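Local structure of putative sulfatase yidJ (Bacteroides fragilis, 2QZU) at residues 115-121 with 164-168; 131-135 with 172-176. The protein probably acts as an arylsulfatase, a metal-dependent hydrolase that removes sulfate from sulfate esters. All coordinates share one frame; numbering follows the deposited sequence.

Contact 1 (115-121 with 164-168); sequences CWSDVLK and HGFDH
Ser117 and Asp118 reach His164 through two different first torsions. In Ser117, OG sits between the backbone N and the carbonyl carbon (chi1 54°), facing the carbonyl of His164; in Asp118, CG is anti to its own carbonyl carbon (chi1 -70°), which brings the carboxylate to the start of the helix and the imidazole. Ser117 OG donates to His164 O at 2.6 Å. His164 ND1 donates, almost in its ring plane, to the syn lone pair of Asp118 OD2 at 2.8 Å, although the carboxylate plane is turned 62° from the ring. The anti lone pair of that oxygen accepts the N-H of Cys115, the N-cap residue, with Cys115 N 2.9 Å from Asp118 OD2, so two donors grip OD2, one on each lone pair. Cys115 SG rests over one face of the imidazole, 3.9 Å from its centroid.

Farther along the helix, Lys121 CD presses on Gly165 CA at 3.4 Å, a tight contact, and NZ makes a long salt bridge to Asp167 OD2 at 3.9 Å. Phe166 touches Ser117 CB with CE2 at 3.4 Å and turns its edge toward the six-membered ring of Trp116 in an offset T-shaped pair. Met127 of strand 126-130 also touches Ser117, Lys121 and Phe166. The first turns of helix 116-122 thus pack beside the loop entering edge strand 168-172, within the alpha/beta fold of the alkaline phosphatase-like sulfatases.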
loop_
_atom_site.group_PDB
_atom_site.type_symbol
_atom_site.label_atom_id
_atom_site.label_comp_id
_atom_site.label_asym_id
_atom_site.label_seq_id
_atom_site.Cartn_x
_atom_site.Cartn_y
_atom_site.Cartn_z
ATOM N N CYS A 115 -4.509 35.285 8.979
ATOM C CA CYS A 115 -4.430 34.133 9.874
ATOM C C CYS A 115 -3.778 34.475 11.210
ATOM O O CYS A 115 -3.086 35.486 11.324
ATOM C CB CYS A 115 -3.665 33.007 9.179
ATOM S SG CYS A 115 -4.466 32.492 7.635
ATOM N N TRP A 116 -3.984 33.632 12.221
ATOM C CA TRP A 116 -3.400 33.915 13.531
ATOM C C TRP A 116 -1.883 33.990 13.484
ATOM O O TRP A 116 -1.271 34.692 14.291
ATOM C CB TRP A 116 -3.836 32.889 14.590
ATOM C CG TRP A 116 -3.522 31.453 14.276
ATOM C CD1 TRP A 116 -4.333 30.558 13.636
ATOM C CD2 TRP A 116 -2.324 30.742 14.611
ATOM N NE1 TRP A 116 -3.717 29.332 13.558
ATOM C CE2 TRP A 116 -2.482 29.415 14.148
ATOM C CE3 TRP A 116 -1.130 31.094 15.258
ATOM C CZ2 TRP A 116 -1.491 28.438 14.311
ATOM C CZ3 TRP A 116 -0.141 30.118 15.422
ATOM C CH2 TRP A 116 -0.332 28.807 14.947
ATOM N N SER A 117 -1.278 33.272 12.543
ATOM C CA SER A 117 0.170 33.289 12.413
ATOM C C SER A 117 0.631 34.659 11.912
ATOM O O SER A 117 1.709 35.126 12.281
ATOM C CB SER A 117 0.638 32.174 11.471
ATOM O OG SER A 117 -0.016 32.239 10.216
ATOM N N ASP A 118 -0.193 35.304 11.087
ATOM C CA ASP A 118 0.132 36.639 10.567
ATOM C C ASP A 118 0.105 37.626 11.726
ATOM O O ASP A 118 0.919 38.548 11.797
ATOM C CB ASP A 118 -0.899 37.095 9.524
ATOM C CG ASP A 118 -0.819 36.308 8.226
ATOM O OD1 ASP A 118 0.260 36.303 7.594
ATOM O OD2 ASP A 118 -1.844 35.706 7.832
ATOM N N VAL A 119 -0.854 37.430 12.624
ATOM C CA VAL A 119 -1.004 38.287 13.793
ATOM C C VAL A 119 0.220 38.163 14.708
ATOM O O VAL A 119 0.823 39.170 15.088
ATOM C CB VAL A 119 -2.283 37.924 14.581
ATOM C CG1 VAL A 119 -2.327 38.689 15.899
ATOM C CG2 VAL A 119 -3.518 38.246 13.743
ATOM N N LEU A 120 0.593 36.935 15.054
ATOM C CA LEU A 120 1.745 36.731 15.927
ATOM C C LEU A 120 3.035 37.244 15.298
ATOM O O LEU A 120 3.903 37.769 15.998
ATOM C CB LEU A 120 1.880 35.252 16.299
ATOM C CG LEU A 120 0.772 34.725 17.212
ATOM C CD1 LEU A 120 1.008 33.250 17.501
ATOM C CD2 LEU A 120 0.749 35.522 18.513
ATOM N N LYS A 121 3.161 37.102 13.979
ATOM C CA LYS A 121 4.351 37.596 13.302
ATOM C C LYS A 121 4.392 39.112 13.468
ATOM O O LYS A 121 5.448 39.691 13.725
ATOM C CB LYS A 121 4.324 37.266 11.810
ATOM C CG LYS A 121 5.617 37.667 11.102
ATOM C CD LYS A 121 5.450 37.719 9.598
ATOM C CE LYS A 121 6.802 37.758 8.902
ATOM N NZ LYS A 121 7.649 38.885 9.380
ATOM N N HIS A 164 1.969 32.855 5.404
ATOM C CA HIS A 164 1.337 33.610 6.474
ATOM C C HIS A 164 2.184 33.876 7.722
ATOM O O HIS A 164 1.729 33.681 8.850
ATOM C CB HIS A 164 0.024 32.915 6.847
ATOM C CG HIS A 164 -0.985 32.941 5.743
ATOM N ND1 HIS A 164 -1.871 33.982 5.572
ATOM C CD2 HIS A 164 -1.177 32.108 4.692
ATOM C CE1 HIS A 164 -2.563 33.792 4.462
ATOM N NE2 HIS A 164 -2.161 32.661 3.911
ATOM N N GLY A 165 3.418 34.322 7.514
ATOM C CA GLY A 165 4.272 34.647 8.642
ATOM C C GLY A 165 5.218 33.586 9.165
ATOM O O GLY A 165 6.105 33.897 9.957
ATOM N N PHE A 166 5.044 32.341 8.738
ATOM C CA PHE A 166 5.920 31.268 9.200
ATOM C C PHE A 166 7.263 31.366 8.483
ATOM O O PHE A 166 7.447 30.786 7.412
ATOM C CB PHE A 166 5.265 29.906 8.938
ATOM C CG PHE A 166 4.125 29.587 9.872
ATOM C CD1 PHE A 166 4.360 29.368 11.229
ATOM C CD2 PHE A 166 2.818 29.496 9.398
ATOM C CE1 PHE A 166 3.309 29.058 12.100
ATOM C CE2 PHE A 166 1.762 29.186 10.258
ATOM C CZ PHE A 166 2.011 28.967 11.614
ATOM N N ASP A 167 8.196 32.097 9.090
ATOM C CA ASP A 167 9.522 32.307 8.519
ATOM C C ASP A 167 10.394 31.055 8.470
ATOM O O ASP A 167 11.077 30.817 7.473
ATOM C CB ASP A 167 10.244 33.432 9.267
ATOM C CG ASP A 167 9.568 34.780 9.075
ATOM O OD1 ASP A 167 9.204 35.101 7.924
ATOM O OD2 ASP A 167 9.404 35.521 10.066
ATOM N N HIS A 168 10.392 30.269 9.541
ATOM C CA HIS A 168 11.157 29.024 9.561
ATOM C C HIS A 168 10.196 27.995 8.979
ATOM O O HIS A 168 9.122 27.758 9.535
ATOM C CB HIS A 168 11.542 28.638 10.987
ATOM C CG HIS A 168 12.342 27.379 11.072
ATOM N ND1 HIS A 168 13.616 27.269 10.556
ATOM C CD2 HIS A 168 12.045 26.166 11.598
ATOM C CE1 HIS A 168 14.068 26.046 10.764
ATOM N NE2 HIS A 168 13.135 25.357 11.394
#

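Contact 2 (131-135 with 172-176)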
loop_
_atom_site.group_PDB
_atom_site.type_symbol
_atom_site.label_atom_id
_atom_site.label_comp_id
_atom_site.label_asym_id
_atom_site.label_seq_id
_atom_site.Cartn_x
_atom_site.Cartn_y
_atom_site.Cartn_z
ATOM N N GLY A 131 6.202 20.230 9.173
ATOM C CA GLY A 131 5.221 19.191 8.910
ATOM C C GLY A 131 4.246 19.433 7.781
ATOM O O GLY A 131 4.520 20.192 6.850
ATOM N N LYS A 132 3.093 18.778 7.882
ATOM C CA LYS A 132 2.033 18.851 6.883
ATOM C C LYS A 132 1.246 20.158 6.942
ATOM O O LYS A 132 0.760 20.554 8.000
ATOM C CB LYS A 132 1.088 17.661 7.080
ATOM C CG LYS A 132 -0.089 17.611 6.131
ATOM C CD LYS A 132 -0.954 16.397 6.431
ATOM C CE LYS A 132 -2.213 16.406 5.583
ATOM N NZ LYS A 132 -3.110 15.270 5.930
ATOM N N TRP A 133 1.121 20.811 5.789
ATOM C CA TRP A 133 0.405 22.086 5.657
ATOM C C TRP A 133 -0.962 21.841 5.007
ATOM O O TRP A 133 -2.005 22.235 5.536
ATOM C CB TRP A 133 1.252 23.031 4.789
ATOM C CG TRP A 133 0.659 24.375 4.480
ATOM C CD1 TRP A 133 0.411 24.892 3.238
ATOM C CD2 TRP A 133 0.315 25.403 5.419
ATOM N NE1 TRP A 133 -0.059 26.182 3.347
ATOM C CE2 TRP A 133 -0.127 26.520 4.675
ATOM C CE3 TRP A 133 0.342 25.489 6.818
ATOM C CZ2 TRP A 133 -0.541 27.714 5.282
ATOM C CZ3 TRP A 133 -0.070 26.681 7.427
ATOM C CH2 TRP A 133 -0.506 27.775 6.653
ATOM N N HIS A 134 -0.931 21.180 3.851
ATOM C CA HIS A 134 -2.112 20.818 3.068
ATOM C C HIS A 134 -3.141 21.936 2.876
ATOM O O HIS A 134 -4.338 21.715 3.051
ATOM C CB HIS A 134 -2.809 19.599 3.689
ATOM C CG HIS A 134 -3.642 18.821 2.715
ATOM N ND1 HIS A 134 -4.528 17.838 3.109
ATOM C CD2 HIS A 134 -3.716 18.869 1.365
ATOM C CE1 HIS A 134 -5.107 17.318 2.043
ATOM N NE2 HIS A 134 -4.633 17.926 0.969
ATOM N N LEU A 135 -2.677 23.130 2.517
ATOM C CA LEU A 135 -3.590 24.244 2.297
ATOM C C LEU A 135 -3.343 24.967 0.969
ATOM O O LEU A 135 -3.852 26.067 0.748
ATOM C CB LEU A 135 -3.508 25.232 3.469
ATOM C CG LEU A 135 -4.273 24.787 4.722
ATOM C CD1 LEU A 135 -3.880 25.664 5.904
ATOM C CD2 LEU A 135 -5.780 24.865 4.458
ATOM N N TYR A 172 5.571 20.397 3.896
ATOM C CA TYR A 172 5.103 19.883 2.617
ATOM C C TYR A 172 3.581 20.039 2.535
ATOM O O TYR A 172 2.944 20.463 3.505
ATOM C CB TYR A 172 5.495 18.409 2.466
ATOM C CG TYR A 172 4.967 17.510 3.561
ATOM C CD1 TYR A 172 5.615 17.416 4.797
ATOM C CD2 TYR A 172 3.807 16.757 3.368
ATOM C CE1 TYR A 172 5.114 16.591 5.812
ATOM C CE2 TYR A 172 3.304 15.933 4.369
ATOM C CZ TYR A 172 3.962 15.855 5.588
ATOM O OH TYR A 172 3.469 15.032 6.574
ATOM N N GLY A 173 3.005 19.725 1.373
ATOM C CA GLY A 173 1.562 19.823 1.200
ATOM C C GLY A 173 0.941 18.626 1.894
ATOM O O GLY A 173 0.354 18.751 2.965
ATOM N N THR A 174 1.050 17.464 1.258
ATOM C CA THR A 174 0.584 16.214 1.847
ATOM C C THR A 174 1.397 15.107 1.187
ATOM O O THR A 174 1.795 15.226 0.028
ATOM C CB THR A 174 -0.948 15.994 1.694
ATOM O OG1 THR A 174 -1.358 14.949 2.591
ATOM C CG2 THR A 174 -1.323 15.625 0.270
ATOM N N TYR A 175 1.673 14.048 1.943
ATOM C CA TYR A 175 2.501 12.931 1.479
ATOM C C TYR A 175 2.395 11.909 2.604
ATOM O O TYR A 175 2.659 12.244 3.765
ATOM C CB TYR A 175 3.942 13.421 1.337
ATOM C CG TYR A 175 4.958 12.380 0.935
ATOM C CD1 TYR A 175 5.290 12.175 -0.407
ATOM C CD2 TYR A 175 5.636 11.643 1.902
ATOM C CE1 TYR A 175 6.285 11.261 -0.767
ATOM C CE2 TYR A 175 6.619 10.734 1.554
ATOM C CZ TYR A 175 6.944 10.550 0.226
ATOM O OH TYR A 175 7.955 9.675 -0.097
ATOM N N ASP A 176 2.062 10.664 2.268
ATOM C CA ASP A 176 1.828 9.664 3.301
ATOM C C ASP A 176 2.739 8.458 3.465
ATOM O O ASP A 176 2.391 7.530 4.195
ATOM C CB ASP A 176 0.376 9.186 3.196
ATOM C CG ASP A 176 -0.608 10.341 3.081
ATOM O OD1 ASP A 176 -0.359 11.391 3.705
ATOM O OD2 ASP A 176 -1.631 10.207 2.376
HETATM O O HOH W 1 -1.842 12.925 5.354
#
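Lys132 and Tyr172 form a parallel beta bridge at the C-terminal ends of neighbouring strands 126-130 and 168-172, where the Gly-Lys-Trp-His sequence resembles a sulfatase signature. Trp133 N donates to Tyr172 O at 2.9 Å, nearly in line with the carbonyl; the companion bond from Tyr172 N to Gly131 O is less surely placed, and that from His134 N to Gly173 O is weak. The carbonyl of Lys132 is satisfied outside the pair, by the hydroxyls of Tyr129 and Ser227.

The Lys132 chain runs fully extended past Gly173 and alongside Thr174, carrying NZ to a salt bridge with Asp36. NZ also donates to a water at 2.7 Å, which in turn donates to Asp176 OD1 at 2.7 Å and only weakly to Thr174 OG1. Tyr172 OH is hydrogen-bonded to Asn229 ND2, while its ring lies against Lys132 CA in a CH-pi contact.

Both ring nitrogens of His134 have partners: NE2 is hydrogen-bonded to Cys98 O and ND1 to Ser76 OG, on the residue predicted to become 3-oxoalanine but unmodified here. Thr174 CB stands over the centre of the His134 ring, 4.0 Å from its centroid.

How the contacts relate
The two contacts lie at opposite ends of the same pair of parallel strands: 126-130 and 168-172 start near contact 1 and finish at contact 2, whose centre is about 18 Å from that of contact 1. They still touch, since Phe166 CE2 comes within 4.2 Å of Trp133 CZ3. Helix 76-85 also touches both, with Met84 against Cys115, Trp116 and Leu135, and Arg80 against Lys132 and His134. Contact 2 borders the probable active site around Ser76, whereas contact 1 joins the helix and loop that lead into the two strands. Together they exemplify a parallel alpha/beta design in which the C-terminal ends of the strands probably border the active site.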